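Local structure of D-alanyl-lipoteichoic acid synthetase (Streptococcus pneumoniae, 3BMA) at residues Pro60-Tyr71 and Phe360-Ser369. The protein probably takes part in the D-alanylation of lipoteichoic acid during cell wall biogenesis, as a membrane-associated member of the DltD family. The protein carries 1 engineered substitution. Residues are numbered along the deposited sequence; the frame is centred on the assembly and turned at random.
Sequences PAVLAEKYNRSY and FDKAVDPFLS
Pro60 and Ser70 mark the two places where the backbones draw together, with CA of Pro60 7.0 Å from CA of Asp361 and CA of Ser70 6.4 Å from CA of Ser369. Helix 60-66 and the loop after it thus lie beside the last turns of helix 355-369, and side chains bridge the gap. Arg69 illustrates bidentate ion pairing: NH1 reaches OD1 of Asp361 at 2.7 Å and NH2 reaches OD2 of Asp361 at 2.8 Å, both nearly straight, on syn lone pairs. Guanidinium and carboxylate planes are 8° apart, a nearly coplanar grip that holds the guanidinium's rotation. An extended chain from CG to NE delivers it end-on. OD1 of Asp365 lies over one guanidinium face, 3.1 Å from NH1 of Arg69; no N-H points at it, so charge alone attracts. CB of Leu63 backs the opposite face. Leu368 sets CD1 over the Tyr71 ring, 3.9 Å from its centroid, a CH-pi contact. A water donates to OG of Ser369 and weakly joins OG of Ser70. The contact joins chiefly the loop after helix 60-66 to helix 355-369, beside strand 43-47 of a parallel sheet consistent with an SGNH-hydrolase-like fold; Arg69 offsets two carboxylates, probably helping keep Asp361 and Asp365 ionised.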
loop_
_atom_site.group_PDB
_atom_site.type_symbol
_atom_site.label_atom_id
_atom_site.label_comp_id
_atom_site.label_asym_id
_atom_site.label_seq_id
_atom_site.Cartn_x
_atom_site.Cartn_y
_atom_site.Cartn_z
ATOM N N PRO C 60 -15.508 -12.217 45.224
ATOM C CA PRO C 60 -15.111 -13.366 44.387
ATOM C C PRO C 60 -13.605 -13.535 44.154
ATOM O O PRO C 60 -13.131 -14.664 43.992
ATOM C CB PRO C 60 -15.828 -13.104 43.054
ATOM C CG PRO C 60 -16.287 -11.684 43.113
ATOM C CD PRO C 60 -16.531 -11.402 44.549
ATOM N N ALA C 61 -12.871 -12.425 44.138
ATOM C CA ALA C 61 -11.418 -12.447 43.999
ATOM C C ALA C 61 -10.728 -12.964 45.264
ATOM O O ALA C 61 -9.688 -13.615 45.185
ATOM C CB ALA C 61 -10.911 -11.065 43.651
ATOM N N VAL C 62 -11.316 -12.664 46.422
ATOM C CA VAL C 62 -10.777 -13.080 47.720
ATOM C C VAL C 62 -11.027 -14.573 47.971
ATOM O O VAL C 62 -10.111 -15.303 48.366
ATOM C CB VAL C 62 -11.354 -12.208 48.870
ATOM C CG1 VAL C 62 -10.906 -12.713 50.233
ATOM C CG2 VAL C 62 -10.939 -10.758 48.689
ATOM N N LEU C 63 -12.257 -15.017 47.712
ATOM C CA LEU C 63 -12.657 -16.416 47.891
ATOM C C LEU C 63 -11.896 -17.389 46.993
ATOM O O LEU C 63 -11.614 -18.513 47.404
ATOM C CB LEU C 63 -14.164 -16.591 47.664
ATOM C CG LEU C 63 -15.173 -15.832 48.535
ATOM C CD1 LEU C 63 -16.586 -16.185 48.099
ATOM C CD2 LEU C 63 -14.986 -16.117 50.020
ATOM N N ALA C 64 -11.565 -16.955 45.778
ATOM C CA ALA C 64 -10.810 -17.792 44.839
ATOM C C ALA C 64 -9.351 -17.997 45.256
ATOM O O ALA C 64 -8.757 -19.037 44.958
ATOM C CB ALA C 64 -10.886 -17.222 43.432
ATOM N N GLU C 65 -8.787 -17.009 45.948
ATOM C CA GLU C 65 -7.374 -17.026 46.320
ATOM C C GLU C 65 -7.085 -17.842 47.583
ATOM O O GLU C 65 -6.191 -18.696 47.577
ATOM C CB GLU C 65 -6.829 -15.596 46.453
ATOM C CG GLU C 65 -5.316 -15.502 46.684
ATOM C CD GLU C 65 -4.497 -16.252 45.641
ATOM O OE1 GLU C 65 -3.616 -17.038 46.045
ATOM O OE2 GLU C 65 -4.733 -16.064 44.425
ATOM N N LYS C 66 -7.831 -17.567 48.658
ATOM C CA LYS C 66 -7.689 -18.300 49.921
ATOM C C LYS C 66 -7.972 -19.787 49.723
ATOM O O LYS C 66 -7.182 -20.635 50.143
ATOM C CB LYS C 66 -8.585 -17.684 51.018
ATOM C CG LYS C 66 -8.990 -18.593 52.214
ATOM C CD LYS C 66 -7.817 -19.190 53.024
ATOM C CE LYS C 66 -7.084 -18.173 53.870
ATOM N NZ LYS C 66 -7.837 -17.861 55.111
ATOM N N TYR C 67 -9.075 -20.092 49.048
ATOM C CA TYR C 67 -9.530 -21.472 48.923
ATOM C C TYR C 67 -8.976 -22.210 47.700
ATOM O O TYR C 67 -9.396 -23.337 47.416
ATOM C CB TYR C 67 -11.061 -21.534 49.007
ATOM C CG TYR C 67 -11.588 -20.916 50.288
ATOM C CD1 TYR C 67 -11.343 -21.517 51.523
ATOM C CD2 TYR C 67 -12.303 -19.722 50.269
ATOM C CE1 TYR C 67 -11.807 -20.950 52.704
ATOM C CE2 TYR C 67 -12.774 -19.146 51.445
ATOM C CZ TYR C 67 -12.522 -19.766 52.658
ATOM O OH TYR C 67 -12.986 -19.202 53.823
ATOM N N ASN C 68 -8.023 -21.570 47.012
ATOM C CA ASN C 68 -7.260 -22.155 45.897
ATOM C C ASN C 68 -8.148 -22.846 44.857
ATOM O O ASN C 68 -7.989 -24.037 44.557
ATOM C CB ASN C 68 -6.154 -23.092 46.428
ATOM C CG ASN C 68 -5.124 -23.472 45.362
ATOM O OD1 ASN C 68 -4.978 -22.794 44.341
ATOM N ND2 ASN C 68 -4.409 -24.566 45.601
ATOM N N ARG C 69 -9.096 -22.084 44.322
ATOM C CA ARG C 69 -10.100 -22.625 43.406
ATOM C C ARG C 69 -9.519 -22.979 42.038
ATOM O O ARG C 69 -8.385 -22.613 41.725
ATOM C CB ARG C 69 -11.278 -21.654 43.278
ATOM C CG ARG C 69 -12.033 -21.467 44.584
ATOM C CD ARG C 69 -13.305 -20.682 44.397
ATOM N NE ARG C 69 -14.179 -20.813 45.560
ATOM C CZ ARG C 69 -15.345 -20.190 45.702
ATOM N NH1 ARG C 69 -15.794 -19.381 44.755
ATOM N NH2 ARG C 69 -16.066 -20.379 46.794
ATOM N N SER C 70 -10.300 -23.691 41.230
ATOM C CA SER C 70 -9.876 -24.098 39.886
ATOM C C SER C 70 -9.893 -22.945 38.869
ATOM O O SER C 70 -9.662 -23.156 37.675
ATOM C CB SER C 70 -10.728 -25.274 39.389
ATOM O OG SER C 70 -12.113 -24.971 39.445
ATOM N N TYR C 71 -10.165 -21.735 39.355
ATOM C CA TYR C 71 -10.205 -20.532 38.531
ATOM C C TYR C 71 -9.859 -19.287 39.348
ATOM O O TYR C 71 -9.942 -19.301 40.577
ATOM C CB TYR C 71 -11.583 -20.367 37.871
ATOM C CG TYR C 71 -12.724 -20.107 38.832
ATOM C CD1 TYR C 71 -13.481 -21.160 39.346
ATOM C CD2 TYR C 71 -13.061 -18.806 39.215
ATOM C CE1 TYR C 71 -14.531 -20.927 40.231
ATOM C CE2 TYR C 71 -14.101 -18.564 40.105
ATOM C CZ TYR C 71 -14.836 -19.628 40.603
ATOM O OH TYR C 71 -15.871 -19.390 41.477
ATOM N N PHE C 360 -24.101 -14.508 45.441
ATOM C CA PHE C 360 -23.428 -14.447 44.138
ATOM C C PHE C 360 -22.589 -15.710 43.928
ATOM O O PHE C 360 -22.723 -16.384 42.902
ATOM C CB PHE C 360 -22.573 -13.165 44.083
ATOM C CG PHE C 360 -21.701 -13.025 42.859
ATOM C CD1 PHE C 360 -22.166 -12.351 41.735
ATOM C CD2 PHE C 360 -20.389 -13.502 42.856
ATOM C CE1 PHE C 360 -21.352 -12.189 40.612
ATOM C CE2 PHE C 360 -19.572 -13.353 41.731
ATOM C CZ PHE C 360 -20.057 -12.692 40.608
ATOM N N ASP C 361 -21.759 -16.036 44.921
ATOM C CA ASP C 361 -20.884 -17.212 44.881
ATOM C C ASP C 361 -21.632 -18.544 44.730
ATOM O O ASP C 361 -21.176 -19.429 44.008
ATOM C CB ASP C 361 -19.991 -17.251 46.122
ATOM C CG ASP C 361 -18.782 -18.146 45.941
ATOM O OD1 ASP C 361 -18.123 -18.059 44.885
ATOM O OD2 ASP C 361 -18.481 -18.931 46.860
ATOM N N LYS C 362 -22.785 -18.666 45.387
ATOM C CA LYS C 362 -23.594 -19.893 45.358
ATOM C C LYS C 362 -24.146 -20.246 43.972
ATOM O O LYS C 362 -24.488 -21.402 43.715
ATOM C CB LYS C 362 -24.743 -19.813 46.373
ATOM C CG LYS C 362 -24.318 -19.993 47.825
ATOM C CD LYS C 362 -25.412 -19.549 48.782
ATOM C CE LYS C 362 -24.871 -19.343 50.187
ATOM N NZ LYS C 362 -25.801 -18.552 51.039
ATOM N N ALA C 363 -24.233 -19.253 43.089
ATOM C CA ALA C 363 -24.668 -19.483 41.716
ATOM C C ALA C 363 -23.484 -19.522 40.753
ATOM O O ALA C 363 -23.506 -20.251 39.757
ATOM C CB ALA C 363 -25.671 -18.419 41.288
ATOM N N VAL C 364 -22.448 -18.745 41.065
ATOM C CA VAL C 364 -21.312 -18.560 40.160
ATOM C C VAL C 364 -20.244 -19.650 40.326
ATOM O O VAL C 364 -19.826 -20.256 39.335
ATOM C CB VAL C 364 -20.725 -17.118 40.272
ATOM C CG1 VAL C 364 -19.439 -16.973 39.498
ATOM C CG2 VAL C 364 -21.736 -16.106 39.763
ATOM N N ASP C 365 -19.821 -19.905 41.566
ATOM C CA ASP C 365 -18.827 -20.957 41.846
ATOM C C ASP C 365 -19.155 -22.356 41.285
ATOM O O ASP C 365 -18.322 -22.902 40.569
ATOM C CB ASP C 365 -18.441 -21.022 43.331
ATOM C CG ASP C 365 -17.475 -22.153 43.633
ATOM O OD1 ASP C 365 -16.295 -22.060 43.229
ATOM O OD2 ASP C 365 -17.899 -23.135 44.275
ATOM N N PRO C 366 -20.362 -22.924 41.573
ATOM C CA PRO C 366 -20.673 -24.244 41.001
ATOM C C PRO C 366 -20.732 -24.265 39.472
ATOM O O PRO C 366 -20.427 -25.294 38.864
ATOM C CB PRO C 366 -22.065 -24.551 41.566
ATOM C CG PRO C 366 -22.181 -23.708 42.768
ATOM C CD PRO C 366 -21.484 -22.448 42.404
ATOM N N PHE C 367 -21.123 -23.140 38.872
ATOM C CA PHE C 367 -21.165 -22.983 37.416
ATOM C C PHE C 367 -19.763 -22.992 36.798
ATOM O O PHE C 367 -19.520 -23.685 35.808
ATOM C CB PHE C 367 -21.916 -21.694 37.051
ATOM C CG PHE C 367 -21.887 -21.355 35.584
ATOM C CD1 PHE C 367 -22.652 -22.072 34.673
ATOM C CD2 PHE C 367 -21.110 -20.298 35.117
ATOM C CE1 PHE C 367 -22.632 -21.749 33.317
ATOM C CE2 PHE C 367 -21.083 -19.974 33.767
ATOM C CZ PHE C 367 -21.846 -20.697 32.866
ATOM N N LEU C 368 -18.849 -22.228 37.392
ATOM C CA LEU C 368 -17.484 -22.114 36.878
ATOM C C LEU C 368 -16.592 -23.298 37.259
ATOM O O LEU C 368 -15.669 -23.637 36.515
ATOM C CB LEU C 368 -16.834 -20.800 37.324
ATOM C CG LEU C 368 -17.428 -19.453 36.886
ATOM C CD1 LEU C 368 -16.599 -18.322 37.461
ATOM C CD2 LEU C 368 -17.516 -19.319 35.374
ATOM N N SER C 369 -16.860 -23.917 38.411
ATOM C CA SER C 369 -16.099 -25.094 38.868
ATOM C C SER C 369 -16.375 -26.333 38.022
ATOM O O SER C 369 -15.535 -27.233 37.939
ATOM C CB SER C 369 -16.392 -25.411 40.333
ATOM O OG SER C 369 -16.118 -24.294 41.158
HETATM O O HOH W 1 -13.660 -24.016 42.307
#